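Local coordinates for long form salivary protein D7L1 (Aedes aegypti, PDB 3DXL) that binds and sequesters biogenic amines and leukotrienes of the vertebrate host, using separate pockets for amines and lipids, and so modulates blood feeding by female mosquitoes, at residues Met9-Ile12 and Phe13-Met17; Val72-Glu75 and Gln76-Ala79; Lys111-Asp114 and Pro115-Ala119; Asp167-Gln170 and Gln171-Gln174. One frame throughout, in Å; residues are numbered along the deposited sequence.

Contact 1: residues Met9-Ile12 and Phe13-Met17; sequences MLFI and FTRCM
With chi1 at -58°, Phe13 carries CG beside its own backbone N and lays its ring over the last atom of Met9's carbonyl: Met9 O sits 3.1 Å above the plane of the Phe13 ring, displaced toward the rim. Met9, bent at both chi2 and chi3, curls its methyl back to the far end of the same ring, where CE meets Phe13 CZ at 3.4 Å. At the next residue, Thr14 holds OG1 between its backbone N and carbonyl carbon (chi1 58°), and the hydroxyl donates to Leu10 O at 2.8 Å. Leu10 O also receives Thr14 N, at 3.0 Å and from the other face of the carbonyl plane, so this carbonyl is held from two sides. Phe11 and Arg15 run alongside each other; the ring presents CZ to a guanidinium face, 3.5 Å above that plane, with the two planes 67° apart. The guanidinium is committed elsewhere, in a salt bridge with Glu210. Helix 6-20 belongs to the N-terminal half, where Phe13 meets Trp37 of the leukotriene site and Cys16 is disulfide-bonded to Cys53 of helix 45-58; it reaches the C-terminal half through Phe11 and Arg15, which touch Arg267 of helix 257-271.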
ATOM      1  N   MET A   9      -4.902  -1.076   5.268  1.00  9.21           N
ATOM      2  CA  MET A   9      -5.515  -2.388   5.069  1.00  8.93           C
ATOM      3  C   MET A   9      -6.048  -2.547   3.652  1.00  9.01           C
ATOM      4  O   MET A   9      -5.896  -3.605   3.052  1.00  8.86           O
ATOM      5  CB  MET A   9      -6.596  -2.677   6.113  1.00  9.33           C
ATOM      6  CG  MET A   9      -6.048  -2.774   7.527  1.00 10.41           C
ATOM      7  SD  MET A   9      -4.654  -3.928   7.718  1.00 11.78           S
ATOM      8  CE  MET A   9      -5.302  -5.421   6.999  1.00 12.86           C
ATOM      9  N   LEU A  10      -6.620  -1.479   3.098  1.00  8.86           N
ATOM     10  CA  LEU A  10      -7.090  -1.536   1.721  1.00  8.82           C
ATOM     11  C   LEU A  10      -5.909  -1.818   0.789  1.00  8.54           C
ATOM     12  O   LEU A  10      -6.012  -2.621  -0.146  1.00  9.08           O
ATOM     13  CB  LEU A  10      -7.798  -0.240   1.315  1.00  9.51           C
ATOM     14  CG  LEU A  10      -8.414  -0.223  -0.086  1.00 10.24           C
ATOM     15  CD1 LEU A  10      -9.570  -1.238  -0.244  1.00 10.96           C
ATOM     16  CD2 LEU A  10      -8.876   1.180  -0.404  1.00 11.16           C
ATOM     17  N   PHE A  11      -4.776  -1.158   1.041  1.00  8.49           N
ATOM     18  CA  PHE A  11      -3.586  -1.411   0.247  1.00  8.43           C
ATOM     19  C   PHE A  11      -3.179  -2.886   0.328  1.00  8.78           C
ATOM     20  O   PHE A  11      -2.897  -3.509  -0.693  1.00  8.97           O
ATOM     21  CB  PHE A  11      -2.426  -0.520   0.676  1.00  9.02           C
ATOM     22  CG  PHE A  11      -1.199  -0.754  -0.134  1.00  9.84           C
ATOM     23  CD1 PHE A  11      -1.080  -0.201  -1.406  1.00 10.83           C
ATOM     24  CD2 PHE A  11      -0.188  -1.576   0.337  1.00 11.17           C
ATOM     25  CE1 PHE A  11       0.044  -0.454  -2.191  1.00 11.93           C
ATOM     26  CE2 PHE A  11       0.941  -1.832  -0.434  1.00 12.15           C
ATOM     27  CZ  PHE A  11       1.055  -1.265  -1.702  1.00 11.81           C
ATOM     28  N   ILE A  12      -3.121  -3.424   1.542  1.00  9.08           N
ATOM     29  CA  ILE A  12      -2.758  -4.829   1.736  1.00  9.41           C
ATOM     30  C   ILE A  12      -3.700  -5.774   0.995  1.00  9.11           C
ATOM     31  O   ILE A  12      -3.258  -6.634   0.233  1.00  9.36           O
ATOM     32  CB  ILE A  12      -2.685  -5.195   3.243  1.00  9.44           C
ATOM     33  CG1 ILE A  12      -1.458  -4.536   3.880  1.00 10.11           C
ATOM     34  CG2 ILE A  12      -2.660  -6.721   3.430  1.00  9.69           C
ATOM     35  CD1 ILE A  12      -1.425  -4.590   5.401  1.00 10.12           C
ATOM     36  N   PHE A  13      -5.003  -5.610   1.205  1.00  9.32           N
ATOM     37  CA  PHE A  13      -5.938  -6.542   0.598  1.00  9.64           C
ATOM     38  C   PHE A  13      -5.854  -6.482  -0.929  1.00  9.42           C
ATOM     39  O   PHE A  13      -5.789  -7.508  -1.606  1.00  9.55           O
ATOM     40  CB  PHE A  13      -7.385  -6.289   1.051  1.00 10.72           C
ATOM     41  CG  PHE A  13      -7.605  -6.372   2.556  1.00 11.86           C
ATOM     42  CD1 PHE A  13      -6.947  -7.313   3.337  1.00 12.34           C
ATOM     43  CD2 PHE A  13      -8.480  -5.485   3.176  1.00 13.30           C
ATOM     44  CE1 PHE A  13      -7.173  -7.374   4.716  1.00 13.58           C
ATOM     45  CE2 PHE A  13      -8.706  -5.539   4.551  1.00 14.73           C
ATOM     46  CZ  PHE A  13      -8.047  -6.477   5.309  1.00 14.06           C
ATOM     47  N   THR A  14      -5.868  -5.266  -1.474  1.00  9.20           N
ATOM     48  CA  THR A  14      -5.855  -5.123  -2.927  1.00  9.36           C
ATOM     49  C   THR A  14      -4.542  -5.570  -3.561  1.00  8.66           C
ATOM     50  O   THR A  14      -4.569  -6.192  -4.625  1.00  9.10           O
ATOM     51  CB  THR A  14      -6.253  -3.702  -3.388  1.00  8.87           C
ATOM     52  OG1 THR A  14      -5.363  -2.738  -2.818  1.00  9.34           O
ATOM     53  CG2 THR A  14      -7.693  -3.401  -2.987  1.00 10.25           C
ATOM     54  N   ARG A  15      -3.407  -5.276  -2.918  1.00  9.18           N
ATOM     55  CA  ARG A  15      -2.117  -5.756  -3.411  1.00  9.08           C
ATOM     56  C   ARG A  15      -2.076  -7.286  -3.423  1.00  9.13           C
ATOM     57  O   ARG A  15      -1.655  -7.903  -4.400  1.00  8.99           O
ATOM     58  CB  ARG A  15      -0.950  -5.187  -2.596  1.00  9.35           C
ATOM     59  CG  ARG A  15       0.419  -5.801  -2.896  1.00  9.37           C
ATOM     60  CD  ARG A  15       0.874  -5.644  -4.358  1.00 10.55           C
ATOM     61  NE  ARG A  15       0.955  -4.247  -4.790  1.00  9.66           N
ATOM     62  CZ  ARG A  15       2.001  -3.458  -4.573  1.00  9.57           C
ATOM     63  NH1 ARG A  15       3.086  -3.911  -3.953  1.00  9.91           N
ATOM     64  NH2 ARG A  15       1.961  -2.200  -4.994  1.00  8.73           N
ATOM     65  N   CYS A  16      -2.531  -7.900  -2.337  1.00  9.31           N
ATOM     66  CA  CYS A  16      -2.506  -9.348  -2.252  1.00  9.40           C
ATOM     67  C   CYS A  16      -3.449  -9.989  -3.272  1.00  9.09           C
ATOM     68  O   CYS A  16      -3.120 -11.032  -3.845  1.00  9.29           O
ATOM     69  CB  CYS A  16      -2.824  -9.779  -0.829  1.00  9.61           C
ATOM     70  SG  CYS A  16      -1.472  -9.414   0.314  1.00 11.08           S
ATOM     71  N   MET A  17      -4.592  -9.353  -3.547  1.00  9.16           N
ATOM     72  CA  MET A  17      -5.472  -9.857  -4.594  0.50  9.47           C
ATOM     73  C   MET A  17      -4.840  -9.683  -5.970  1.00  9.69           C
ATOM     74  O   MET A  17      -4.877 -10.600  -6.790  1.00  9.86           O
ATOM     75  CB  MET A  17      -6.847  -9.201  -4.537  0.50  9.50           C
ATOM     76  CG  MET A  17      -7.666  -9.703  -3.368  0.50  9.94           C
ATOM     77  SD  MET A  17      -9.386  -9.215  -3.443  0.50  9.58           S
ATOM     78  CE  MET A  17      -9.226  -7.494  -2.962  0.50  9.61           C
TER

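Contact 2: residues Val72-Glu75 and Gln76-Ala79; sequences VIQE and QFKA
Helix 71-79, a short helix of the N-terminal odorant-binding-protein-like domain, is held here by plain alpha-helical bonding between residues four apart. Gln76 N donates to Val72 O at 2.8 Å, and Phe77 N to Ile73 O at 3.0 Å. Lys78 N and Ala79 N continue the series to the carbonyls of Gln74 and Glu75. Side chains add little across the turn. Gln74 is folded at chi1 and chi2 and brings OE1 to the edge of the Phe77 ring, near its plane, 4.5 Å from CD2. Gln76 places CB against Val72 O at 3.2 Å, after which its CG, anti to the backbone N (chi1 -168°), leads the amide off the helix. That amide is used at both ends by distant backbone: OE1 accepts from Phe4 N and NE2 donates to Leu127 O. Ile73 and Phe77 meanwhile pack on Val89 of helix 86-97 and on Leu127. On the outer side Lys78 is fully extended, and its NZ stays 5.3 Å from Glu75 OE2, too far for a salt bridge. Any attraction between these two charges is therefore probably weak, leaving main-chain bonds within the helix and the buried Gln76 amide to provide the defined polar links.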
ATOM      1  N   VAL A  72       0.077  -7.966  16.639  1.00 15.85           N
ATOM      2  CA  VAL A  72      -0.598  -6.964  15.815  1.00 15.67           C
ATOM      3  C   VAL A  72      -2.075  -6.810  16.193  1.00 14.99           C
ATOM      4  O   VAL A  72      -2.625  -5.722  16.085  1.00 14.63           O
ATOM      5  CB  VAL A  72      -0.411  -7.221  14.288  1.00 15.71           C
ATOM      6  CG1 VAL A  72      -1.050  -8.534  13.862  1.00 15.58           C
ATOM      7  CG2 VAL A  72      -0.974  -6.067  13.479  1.00 16.28           C
ATOM      8  N   ILE A  73      -2.706  -7.888  16.669  1.00 15.06           N
ATOM      9  CA  ILE A  73      -4.103  -7.819  17.092  1.00 14.90           C
ATOM     10  C   ILE A  73      -4.262  -6.836  18.258  1.00 15.07           C
ATOM     11  O   ILE A  73      -5.152  -5.983  18.244  1.00 14.70           O
ATOM     12  CB  ILE A  73      -4.648  -9.219  17.455  1.00 14.60           C
ATOM     13  CG1 ILE A  73      -4.681 -10.094  16.201  1.00 13.88           C
ATOM     14  CG2 ILE A  73      -6.038  -9.120  18.117  1.00 15.28           C
ATOM     15  CD1 ILE A  73      -4.884 -11.574  16.500  1.00 14.24           C
ATOM     16  N   GLN A  74      -3.386  -6.949  19.252  1.00 16.13           N
ATOM     17  CA  GLN A  74      -3.424  -6.031  20.391  1.00 17.17           C
ATOM     18  C   GLN A  74      -3.049  -4.597  19.992  1.00 16.78           C
ATOM     19  O   GLN A  74      -3.664  -3.645  20.471  1.00 16.52           O
ATOM     20  CB  GLN A  74      -2.550  -6.537  21.541  1.00 18.15           C
ATOM     21  CG  GLN A  74      -3.008  -7.881  22.147  1.00 20.54           C
ATOM     22  CD  GLN A  74      -4.427  -7.863  22.733  1.00 23.27           C
ATOM     23  OE1 GLN A  74      -4.947  -6.819  23.150  1.00 24.33           O
ATOM     24  NE2 GLN A  74      -5.053  -9.039  22.776  1.00 25.45           N
ATOM     25  N   GLU A  75      -2.067  -4.446  19.095  1.00 16.91           N
ATOM     26  CA  GLU A  75      -1.693  -3.127  18.586  1.00 16.83           C
ATOM     27  C   GLU A  75      -2.867  -2.490  17.854  1.00 15.28           C
ATOM     28  O   GLU A  75      -3.166  -1.306  18.033  1.00 15.50           O
ATOM     29  CB  GLU A  75      -0.481  -3.217  17.649  1.00 17.69           C
ATOM     30  CG  GLU A  75       0.855  -3.390  18.351  1.00 20.49           C
ATOM     31  CD  GLU A  75       1.154  -2.273  19.342  1.00 22.88           C
ATOM     32  OE1 GLU A  75       1.029  -1.083  18.976  1.00 24.19           O
ATOM     33  OE2 GLU A  75       1.509  -2.598  20.492  1.00 25.69           O
ATOM     34  N   GLN A  76      -3.545  -3.296  17.041  1.00 14.37           N
ATOM     35  CA  GLN A  76      -4.686  -2.834  16.280  1.00 13.91           C
ATOM     36  C   GLN A  76      -5.837  -2.375  17.179  1.00 13.88           C
ATOM     37  O   GLN A  76      -6.427  -1.315  16.964  1.00 13.81           O
ATOM     38  CB  GLN A  76      -5.138  -3.919  15.301  1.00 13.64           C
ATOM     39  CG  GLN A  76      -6.134  -3.451  14.260  1.00 12.29           C
ATOM     40  CD  GLN A  76      -5.541  -2.517  13.217  1.00 11.83           C
ATOM     41  OE1 GLN A  76      -4.347  -2.226  13.221  1.00 12.67           O
ATOM     42  NE2 GLN A  76      -6.387  -2.044  12.328  1.00 11.47           N
ATOM     43  N   PHE A  77      -6.150  -3.178  18.189  1.00 14.23           N
ATOM     44  CA  PHE A  77      -7.232  -2.862  19.116  1.00 14.38           C
ATOM     45  C   PHE A  77      -6.918  -1.629  19.973  1.00 14.50           C
ATOM     46  O   PHE A  77      -7.805  -0.834  20.266  1.00 14.97           O
ATOM     47  CB  PHE A  77      -7.542  -4.096  19.972  1.00 14.56           C
ATOM     48  CG  PHE A  77      -8.704  -3.931  20.915  1.00 14.86           C
ATOM     49  CD1 PHE A  77      -9.895  -3.343  20.508  1.00 15.03           C
ATOM     50  CD2 PHE A  77      -8.611  -4.426  22.214  1.00 15.95           C
ATOM     51  CE1 PHE A  77     -10.964  -3.219  21.404  1.00 15.65           C
ATOM     52  CE2 PHE A  77      -9.672  -4.310  23.107  1.00 15.96           C
ATOM     53  CZ  PHE A  77     -10.848  -3.715  22.704  1.00 16.01           C
ATOM     54  N   LYS A  78      -5.660  -1.485  20.368  1.00 15.31           N
ATOM     55  CA  LYS A  78      -5.216  -0.291  21.099  1.00 16.37           C
ATOM     56  C   LYS A  78      -5.461   0.984  20.288  1.00 16.52           C
ATOM     57  O   LYS A  78      -5.919   1.995  20.823  1.00 16.66           O
ATOM     58  CB  LYS A  78      -3.742  -0.419  21.469  1.00 17.23           C
ATOM     59  CG  LYS A  78      -3.174   0.751  22.257  1.00 19.88           C
ATOM     60  CD  LYS A  78      -1.709   0.512  22.578  1.00 23.39           C
ATOM     61  CE  LYS A  78      -1.184   1.509  23.595  1.00 25.31           C
ATOM     62  NZ  LYS A  78       0.260   1.276  23.870  1.00 26.73           N
ATOM     63  N   ALA A  79      -5.162   0.914  18.993  1.00 15.89           N
ATOM     64  CA  ALA A  79      -5.355   2.047  18.089  1.00 15.60           C
ATOM     65  C   ALA A  79      -6.826   2.286  17.764  1.00 15.35           C
ATOM     66  O   ALA A  79      -7.237   3.423  17.515  1.00 15.87           O
ATOM     67  CB  ALA A  79      -4.562   1.844  16.810  1.00 15.83           C
TER

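Contact 3: residues Lys111-Asp114 and Pro115-Ala119; sequences KAYD and PVHKA
Tyr113 packs tightly on the turn that follows it, while Asp114 and Lys118 face each other loosely through water. One face of the Tyr113 ring lies over the backbone and side chains of the next turn: Val116 CG1 comes to 3.8 Å from Tyr113 CE1, crossing at about a right angle, and His117 CB approaches Tyr113 CE2 at 3.6 Å. Both aromatic residues carry CG anti to the backbone N (chi1 -173° for Tyr113, 178° for His117), which sends them out along the same flank. There a single water joins Tyr113 OH, at 2.7 Å, to His117 ND1, lying in the plane of the tyrosine ring at its edge. Each side chain has a second polar partner, Tyr92 OH for Tyr113 OH and Trp37 O for His117 NE2; bonds at both nitrogens set the rotation of the His117 ring, whereas those to Tyr113 OH fix only the position of the hydroxyl. On the other flank Asp114 OD2 and Lys118 NZ remain 4.4 Å apart, beyond a salt bridge; a second water donates to OD2 and accepts from NZ at 2.8 Å. Pro115 has no N-H to give, and its CD instead abuts Lys111 O at 3.3 Å. Tyr113 O takes His117 N at 2.9 Å and, weakly, Val116 N. This is a proline kink within helix 106-119, where His117 links the turn after the kink to Trp37, a leukotriene-binding residue.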
ATOM      1  N   LYS A 111      -3.833 -23.220   5.726  1.00 13.63           N
ATOM      2  CA  LYS A 111      -4.549 -24.292   6.411  1.00 14.52           C
ATOM      3  C   LYS A 111      -4.589 -24.045   7.922  1.00 14.08           C
ATOM      4  O   LYS A 111      -5.617 -24.265   8.558  1.00 14.59           O
ATOM      5  CB  LYS A 111      -3.911 -25.640   6.072  1.00 14.84           C
ATOM      6  CG  LYS A 111      -4.550 -26.839   6.760  1.00 15.91           C
ATOM      7  CD  LYS A 111      -3.932 -28.143   6.272  1.00 17.35           C
ATOM      8  CE  LYS A 111      -4.409 -29.340   7.096  1.00 20.78           C
ATOM      9  NZ  LYS A 111      -3.876 -29.318   8.489  1.00 23.46           N
ATOM     10  N   ALA A 112      -3.478 -23.574   8.483  1.00 13.28           N
ATOM     11  CA  ALA A 112      -3.390 -23.312   9.921  1.00 13.88           C
ATOM     12  C   ALA A 112      -4.298 -22.170  10.359  1.00 13.32           C
ATOM     13  O   ALA A 112      -4.958 -22.255  11.399  1.00 14.08           O
ATOM     14  CB  ALA A 112      -1.960 -23.024  10.326  1.00 13.74           C
ATOM     15  N   TYR A 113      -4.330 -21.102   9.564  1.00 12.83           N
ATOM     16  CA  TYR A 113      -5.104 -19.926   9.920  1.00 11.86           C
ATOM     17  C   TYR A 113      -6.601 -20.033   9.615  1.00 11.71           C
ATOM     18  O   TYR A 113      -7.404 -19.391  10.278  1.00 11.50           O
ATOM     19  CB  TYR A 113      -4.509 -18.653   9.275  1.00 11.79           C
ATOM     20  CG  TYR A 113      -5.192 -17.389   9.749  1.00 11.54           C
ATOM     21  CD1 TYR A 113      -4.882 -16.828  10.992  1.00 11.93           C
ATOM     22  CD2 TYR A 113      -6.164 -16.766   8.970  1.00 11.54           C
ATOM     23  CE1 TYR A 113      -5.521 -15.686  11.443  1.00 11.84           C
ATOM     24  CE2 TYR A 113      -6.811 -15.626   9.416  1.00 11.85           C
ATOM     25  CZ  TYR A 113      -6.484 -15.087  10.654  1.00 11.23           C
ATOM     26  OH  TYR A 113      -7.135 -13.961  11.096  1.00 11.86           O
ATOM     27  N   ASP A 114      -6.982 -20.825   8.614  1.00 11.74           N
ATOM     28  CA  ASP A 114      -8.380 -20.856   8.164  1.00 12.57           C
ATOM     29  C   ASP A 114      -9.398 -21.086   9.317  1.00 12.34           C
ATOM     30  O   ASP A 114     -10.409 -20.403   9.376  1.00 12.33           O
ATOM     31  CB  ASP A 114      -8.557 -21.867   7.021  1.00 13.21           C
ATOM     32  CG  ASP A 114      -9.913 -21.782   6.354  1.00 15.21           C
ATOM     33  OD1 ASP A 114     -10.393 -20.675   6.040  1.00 15.56           O
ATOM     34  OD2 ASP A 114     -10.495 -22.855   6.112  1.00 18.54           O
ATOM     35  N   PRO A 115      -9.140 -22.044  10.236  1.00 12.93           N
ATOM     36  CA  PRO A 115     -10.097 -22.202  11.353  1.00 13.00           C
ATOM     37  C   PRO A 115     -10.257 -20.942  12.209  1.00 13.05           C
ATOM     38  O   PRO A 115     -11.362 -20.654  12.692  1.00 13.67           O
ATOM     39  CB  PRO A 115      -9.482 -23.334  12.188  1.00 13.53           C
ATOM     40  CG  PRO A 115      -8.667 -24.111  11.203  1.00 13.61           C
ATOM     41  CD  PRO A 115      -8.053 -23.033  10.322  1.00 12.54           C
ATOM     42  N   VAL A 116      -9.166 -20.192  12.376  1.00 13.08           N
ATOM     43  CA  VAL A 116      -9.190 -18.949  13.131  1.00 13.30           C
ATOM     44  C   VAL A 116      -9.966 -17.885  12.366  1.00 12.67           C
ATOM     45  O   VAL A 116     -10.787 -17.179  12.935  1.00 12.65           O
ATOM     46  CB  VAL A 116      -7.763 -18.442  13.458  1.00 13.60           C
ATOM     47  CG1 VAL A 116      -7.811 -17.099  14.182  1.00 14.13           C
ATOM     48  CG2 VAL A 116      -7.003 -19.480  14.286  1.00 14.84           C
ATOM     49  N   HIS A 117      -9.719 -17.797  11.059  1.00 12.72           N
ATOM     50  CA  HIS A 117     -10.456 -16.874  10.215  1.00 12.58           C
ATOM     51  C   HIS A 117     -11.967 -17.077  10.393  1.00 12.71           C
ATOM     52  O   HIS A 117     -12.711 -16.127  10.607  1.00 13.56           O
ATOM     53  CB  HIS A 117     -10.052 -17.069   8.752  1.00 12.02           C
ATOM     54  CG  HIS A 117     -10.793 -16.189   7.802  1.00 12.72           C
ATOM     55  ND1 HIS A 117     -10.567 -14.832   7.714  1.00 14.55           N
ATOM     56  CD2 HIS A 117     -11.761 -16.470   6.901  1.00 13.57           C
ATOM     57  CE1 HIS A 117     -11.365 -14.317   6.795  1.00 15.29           C
ATOM     58  NE2 HIS A 117     -12.098 -15.290   6.286  1.00 14.74           N
ATOM     59  N   LYS A 118     -12.408 -18.328  10.311  1.00 12.99           N
ATOM     60  CA  LYS A 118     -13.832 -18.625  10.386  1.00 13.70           C
ATOM     61  C   LYS A 118     -14.405 -18.456  11.798  1.00 13.50           C
ATOM     62  O   LYS A 118     -15.497 -17.906  11.951  1.00 14.57           O
ATOM     63  CB  LYS A 118     -14.127 -20.010   9.821  1.00 13.98           C
ATOM     64  CG  LYS A 118     -13.796 -20.150   8.331  1.00 15.53           C
ATOM     65  CD  LYS A 118     -14.490 -21.354   7.699  1.00 18.20           C
ATOM     66  CE  LYS A 118     -14.009 -22.652   8.307  1.00 18.95           C
ATOM     67  NZ  LYS A 118     -14.554 -23.818   7.573  1.00 18.86           N
ATOM     68  N   ALA A 119     -13.634 -18.863  12.805  1.00 13.21           N
ATOM     69  CA  ALA A 119     -14.092 -18.804  14.200  1.00 13.38           C
ATOM     70  C   ALA A 119     -14.096 -17.375  14.729  1.00 13.32           C
ATOM     71  O   ALA A 119     -14.768 -17.081  15.717  1.00 13.57           O
ATOM     72  CB  ALA A 119     -13.229 -19.667  15.067  1.00 13.60           C
TER
HETATM   73  O   HOH W   1      -9.338 -13.292   9.696  1.00 14.61           O
HETATM   74  O   HOH W   2     -12.839 -24.048   5.420  1.00 19.68           O

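Contact 4: residues Asp167-Gln170 and Gln171-Gln174; sequences DKRQ and QLCQ
Gln170 O takes two donors: Cys173 N at 3.2 Å and a water at 2.7 Å, which in turn accepts a longer bond from Gln174 NE2. The motif is a run of 3-10-type turns leading into helix 172-175 of the C-terminal odorant-binding-protein-like domain, each N-H reaching back three residues. Gln171 N bonds to Lys168 O and Leu172 N to Arg169 O, both at 3.0 Å. In all three bonds the donor stands well above the carbonyl plane, by 42° to 50°, as the tight winding demands. Asp167 O, at the start, is taken by one side chain and one water. Gln170 has its CG between the backbone N and carbonyl carbon (chi1 63°), and its extended chain swings back so that NE2 meets Asp167 O at 2.9 Å, nearly straight and in the planes of both amide and carbonyl. The water donates to the same oxygen and accepts from Gln171 NE2, tying the two glutamines to one carbonyl. Cys173 is disulfide-bonded to Cys301, just after strand 299-300, and touches Ile296 of strand 295-296. The guanidinium of Arg169 is held in place by a salt bridge from NE to Asp297 and by bonds from NH1 to Tyr162 O and Asn159 OD1. Leu172, whose side chain is about 4 Å from those of the noradrenaline-binding residues Glu158 and Arg176, lays CD1 over one face of that guanidinium, 3.4 Å above its plane and 3.7 Å from Arg169 NH1.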
ATOM      1  N   ASP A 167      -2.021  30.312  -1.061  1.00 15.16           N
ATOM      2  CA  ASP A 167      -0.938  30.850  -1.872  1.00 15.65           C
ATOM      3  C   ASP A 167       0.127  29.799  -2.226  1.00 15.20           C
ATOM      4  O   ASP A 167       1.030  30.072  -3.012  1.00 15.64           O
ATOM      5  CB  ASP A 167      -0.306  32.072  -1.182  1.00 16.57           C
ATOM      6  CG  ASP A 167       0.340  31.741   0.159  1.00 19.58           C
ATOM      7  OD1 ASP A 167       0.386  30.557   0.564  1.00 22.59           O
ATOM      8  OD2 ASP A 167       0.815  32.694   0.822  1.00 23.37           O
ATOM      9  N   LYS A 168       0.009  28.606  -1.641  1.00 14.77           N
ATOM     10  CA  LYS A 168       0.921  27.489  -1.909  1.00 14.04           C
ATOM     11  C   LYS A 168       0.524  26.689  -3.144  1.00 12.74           C
ATOM     12  O   LYS A 168       1.363  26.016  -3.754  1.00 12.56           O
ATOM     13  CB  LYS A 168       0.973  26.556  -0.694  1.00 14.41           C
ATOM     14  CG  LYS A 168       1.561  27.209   0.549  1.00 17.57           C
ATOM     15  CD  LYS A 168       2.004  26.189   1.592  1.00 22.12           C
ATOM     16  CE  LYS A 168       0.867  25.745   2.505  1.00 24.84           C
ATOM     17  NZ  LYS A 168       1.191  24.500   3.275  1.00 26.12           N
ATOM     18  N   ARG A 169      -0.751  26.747  -3.500  1.00 12.04           N
ATOM     19  CA  ARG A 169      -1.313  25.899  -4.543  1.00 12.18           C
ATOM     20  C   ARG A 169      -0.550  26.008  -5.858  1.00 12.26           C
ATOM     21  O   ARG A 169      -0.351  25.013  -6.555  1.00 11.97           O
ATOM     22  CB  ARG A 169      -2.800  26.218  -4.740  1.00 12.32           C
ATOM     23  CG  ARG A 169      -3.548  25.215  -5.602  1.00 12.23           C
ATOM     24  CD  ARG A 169      -3.568  23.861  -4.916  1.00 13.34           C
ATOM     25  NE  ARG A 169      -4.610  22.995  -5.444  1.00 13.71           N
ATOM     26  CZ  ARG A 169      -4.861  21.775  -4.976  1.00 13.97           C
ATOM     27  NH1 ARG A 169      -4.153  21.288  -3.967  1.00 13.43           N
ATOM     28  NH2 ARG A 169      -5.834  21.056  -5.514  1.00 16.69           N
ATOM     29  N   GLN A 170      -0.101  27.223  -6.172  1.00 12.66           N
ATOM     30  CA  GLN A 170       0.603  27.522  -7.426  1.00 13.54           C
ATOM     31  C   GLN A 170       1.871  26.695  -7.624  1.00 12.58           C
ATOM     32  O   GLN A 170       2.282  26.458  -8.753  1.00 12.86           O
ATOM     33  CB  GLN A 170       0.923  29.025  -7.511  1.00 13.80           C
ATOM     34  CG  GLN A 170       1.866  29.534  -6.415  1.00 16.08           C
ATOM     35  CD  GLN A 170       2.055  31.046  -6.428  1.00 17.15           C
ATOM     36  OE1 GLN A 170       2.357  31.634  -7.463  1.00 21.05           O
ATOM     37  NE2 GLN A 170       1.891  31.674  -5.270  1.00 19.54           N
ATOM     38  N   GLN A 171       2.481  26.243  -6.531  1.00 11.62           N
ATOM     39  CA  GLN A 171       3.702  25.453  -6.632  1.00 11.54           C
ATOM     40  C   GLN A 171       3.487  24.109  -7.318  1.00 10.89           C
ATOM     41  O   GLN A 171       4.437  23.512  -7.811  1.00 10.43           O
ATOM     42  CB  GLN A 171       4.339  25.255  -5.261  1.00 11.84           C
ATOM     43  CG  GLN A 171       4.841  26.543  -4.625  1.00 13.49           C
ATOM     44  CD  GLN A 171       5.614  26.279  -3.355  1.00 15.91           C
ATOM     45  OE1 GLN A 171       6.554  25.484  -3.333  1.00 15.35           O
ATOM     46  NE2 GLN A 171       5.223  26.946  -2.283  1.00 17.05           N
ATOM     47  N   LEU A 172       2.240  23.644  -7.358  1.00 10.48           N
ATOM     48  CA  LEU A 172       1.955  22.366  -8.003  1.00 10.72           C
ATOM     49  C   LEU A 172       2.307  22.391  -9.492  1.00 11.14           C
ATOM     50  O   LEU A 172       2.608  21.352 -10.062  1.00 11.49           O
ATOM     51  CB  LEU A 172       0.502  21.952  -7.788  1.00 10.66           C
ATOM     52  CG  LEU A 172       0.133  21.585  -6.348  1.00 11.00           C
ATOM     53  CD1 LEU A 172      -1.310  21.113  -6.313  1.00 12.33           C
ATOM     54  CD2 LEU A 172       1.064  20.510  -5.774  1.00 12.12           C
ATOM     55  N   CYS A 173       2.273  23.571 -10.114  1.00 12.38           N
ATOM     56  CA  CYS A 173       2.673  23.709 -11.513  1.00 13.90           C
ATOM     57  C   CYS A 173       4.074  23.161 -11.741  1.00 13.57           C
ATOM     58  O   CYS A 173       4.308  22.435 -12.707  1.00 15.86           O
ATOM     59  CB  CYS A 173       2.606  25.173 -11.948  1.00 14.82           C
ATOM     60  SG  CYS A 173       0.931  25.807 -12.059  1.00 18.62           S
ATOM     61  N   GLN A 174       4.998  23.509 -10.854  1.00 12.60           N
ATOM     62  CA  GLN A 174       6.380  23.060 -10.960  1.00 12.70           C
ATOM     63  C   GLN A 174       6.534  21.631 -10.429  1.00 11.49           C
ATOM     64  O   GLN A 174       7.256  20.821 -11.022  1.00 11.36           O
ATOM     65  CB  GLN A 174       7.305  24.016 -10.204  1.00 14.04           C
ATOM     66  CG  GLN A 174       7.391  25.428 -10.805  1.00 17.33           C
ATOM     67  CD  GLN A 174       6.273  26.349 -10.335  1.00 21.51           C
ATOM     68  OE1 GLN A 174       6.021  26.480  -9.134  1.00 23.70           O
ATOM     69  NE2 GLN A 174       5.597  26.990 -11.282  1.00 23.33           N
TER
HETATM   70  O   HOH W   3       3.739  29.480  -2.749  1.00 19.73           O
HETATM   71  O   HOH W   4       2.670  28.383 -10.667  1.00 42.10           O

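How the contacts relate
Contacts 1, 2 and 3 belong to the N-terminal, lipid-binding half, with each pair of centres about 19 Å apart, and none touches another. Two of them border the leukotriene site at Trp37: the side chain of Phe13 in contact 1 is about 3 Å from that of Trp37 and that of His117 in contact 3 about 4 Å, and Leu10 of contact 1 is also about 4 Å from Lys149. Contact 2 stands back, the side chain of Gln76 about 9 Å from those of Trp37 and Gly130. Contact 4 lies in the amine-binding half, its centre about 50 Å from that of contact 3, on the opposite side of the chain's centre. Contact 1, about 7 Å from that centre, is the most central.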